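Local coordinates for xyloglucan-specific endo-beta-1,4-glucanase BoGH5A (Bacteroides ovatus, PDB 3ZMR), which cleaves the beta-1,4-glucan backbone of xyloglucans internally, with retention of anomeric configuration, to release xyloglucan oligosaccharides, at residues Ser92-Pro97 with Val287-Val292. Numbering follows the deposited sequence.
Sequences SLYSVP and VFVNTV
Tyr94 and Asn290 meet because each first torsion brings its polar end to the other: the tyrosine ring leaves its backbone with CG trans to the main-chain N (chi1 166°), which carries the ring toward the helix, while the amide of Asn290 lies trans to its own carbonyl carbon (chi1 -70°) and brings OD1 to the phenol. The hydroxyl of Tyr94 donates a hydrogen bond to that oxygen, with OH 2.6 Å from OD1. OD1 sits at the ring's edge, in the plane of the ring, although the donor is tilted from the carbonyl plane of the amide, and the ring and amide planes are 32° apart. Gln286, one turn earlier on the helix, donates its NE2 to the same OD1, so two bonds grip this oxygen and fix which end of the amide faces the tyrosine. A long aromatic side chain with a terminal donor suits the buried place of Tyr94, where its ring also packs on Leu324 and Ile326; a phenylalanine here, lacking the hydroxyl, would probably keep much of that packing but leave OD1 of Asn290 to Gln286 and the amide freer to turn. Beside the bond, Pro97 rests its ring against the helix, with CD 3.9 Å from CB of Asn290 and also close to the backbone O of Asn290. This compact nonpolar ring, with no backbone N-H to satisfy, packs on the aliphatic base of the asparagine whose amide serves Tyr94. The contact lies away from the substrate-binding residues, where the linker leaving the last strand of the BACON domain is tied to helix 275-293, on the outside of the (beta/alpha)8 TIM barrel characteristic of family 5 glycosyl hydrolases.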
# COMPACT_ATOMS: atom_id res chain seq x y z
N SER A 92 26.50 0.13 3.85
CA SER A 92 26.26 -0.86 2.81
C SER A 92 25.02 -0.57 1.98
O SER A 92 24.18 0.25 2.34
CB SER A 92 26.27 -2.28 3.35
OG SER A 92 25.33 -2.44 4.36
N LEU A 93 24.96 -1.22 0.82
CA LEU A 93 23.79 -1.18 -0.04
C LEU A 93 22.69 -2.08 0.55
O LEU A 93 22.95 -2.92 1.41
CB LEU A 93 24.13 -1.57 -1.49
CG LEU A 93 24.84 -2.88 -1.78
CD1 LEU A 93 23.94 -4.08 -1.64
CD2 LEU A 93 25.38 -2.83 -3.20
N TYR A 94 21.47 -1.91 0.06
CA TYR A 94 20.34 -2.72 0.55
C TYR A 94 20.48 -4.19 0.11
O TYR A 94 20.79 -4.47 -1.05
CB TYR A 94 18.99 -2.17 0.05
CG TYR A 94 17.79 -3.12 0.21
CD1 TYR A 94 17.08 -3.12 1.35
CD2 TYR A 94 17.40 -4.00 -0.81
CE1 TYR A 94 16.00 -3.94 1.54
CE2 TYR A 94 16.31 -4.85 -0.65
CZ TYR A 94 15.60 -4.82 0.54
OH TYR A 94 14.51 -5.66 0.74
N SER A 95 20.23 -5.11 1.04
CA SER A 95 20.20 -6.54 0.77
C SER A 95 18.96 -7.15 1.42
O SER A 95 18.46 -6.65 2.44
CB SER A 95 21.48 -7.21 1.28
OG SER A 95 21.57 -7.13 2.69
N VAL A 96 18.53 -8.25 0.82
CA VAL A 96 17.34 -8.98 1.23
C VAL A 96 17.70 -10.02 2.30
O VAL A 96 18.82 -10.50 2.33
CB VAL A 96 16.63 -9.70 0.02
CG1 VAL A 96 16.29 -8.69 -1.06
CG2 VAL A 96 17.46 -10.84 -0.59
N PRO A 97 16.74 -10.37 3.19
CA PRO A 97 16.98 -11.52 4.11
C PRO A 97 17.36 -12.79 3.37
O PRO A 97 16.97 -12.96 2.24
CB PRO A 97 15.63 -11.71 4.81
CG PRO A 97 14.89 -10.43 4.61
CD PRO A 97 15.38 -9.83 3.33
N VAL A 287 8.82 -4.75 5.59
CA VAL A 287 8.79 -6.17 5.87
C VAL A 287 8.25 -6.95 4.67
O VAL A 287 8.79 -7.97 4.25
CB VAL A 287 7.99 -6.52 7.14
CG1 VAL A 287 7.83 -8.03 7.30
CG2 VAL A 287 8.67 -5.93 8.37
N PHE A 288 7.12 -6.49 4.14
CA PHE A 288 6.50 -7.13 3.00
C PHE A 288 7.46 -7.17 1.80
O PHE A 288 7.65 -8.20 1.19
CB PHE A 288 5.20 -6.38 2.68
CG PHE A 288 4.68 -6.61 1.27
CD1 PHE A 288 4.23 -7.85 0.82
CD2 PHE A 288 4.65 -5.53 0.38
CE1 PHE A 288 3.76 -8.00 -0.49
CE2 PHE A 288 4.16 -5.69 -0.90
CZ PHE A 288 3.71 -6.91 -1.33
N VAL A 289 8.05 -6.04 1.45
CA VAL A 289 8.97 -6.00 0.31
C VAL A 289 10.17 -6.97 0.54
O VAL A 289 10.51 -7.76 -0.34
CB VAL A 289 9.45 -4.56 0.01
CG1 VAL A 289 10.57 -4.53 -1.02
CG2 VAL A 289 8.27 -3.74 -0.48
N ASN A 290 10.77 -6.88 1.72
CA ASN A 290 11.89 -7.74 2.08
C ASN A 290 11.56 -9.21 1.87
O ASN A 290 12.33 -9.96 1.32
CB ASN A 290 12.27 -7.56 3.56
CG ASN A 290 12.91 -6.24 3.87
OD1 ASN A 290 13.28 -5.46 2.97
ND2 ASN A 290 13.05 -5.98 5.18
N THR A 291 10.39 -9.61 2.37
CA THR A 291 9.95 -10.99 2.36
C THR A 291 9.76 -11.52 0.93
O THR A 291 10.23 -12.58 0.58
CB THR A 291 8.63 -11.14 3.18
OG1 THR A 291 8.83 -10.69 4.53
CG2 THR A 291 8.10 -12.59 3.17
N VAL A 292 9.07 -10.73 0.09
CA VAL A 292 8.83 -11.15 -1.28
C VAL A 292 10.16 -11.26 -2.03
O VAL A 292 10.44 -12.27 -2.70
CB VAL A 292 7.87 -10.19 -2.01
CG1 VAL A 292 7.74 -10.54 -3.49
CG2 VAL A 292 6.50 -10.21 -1.32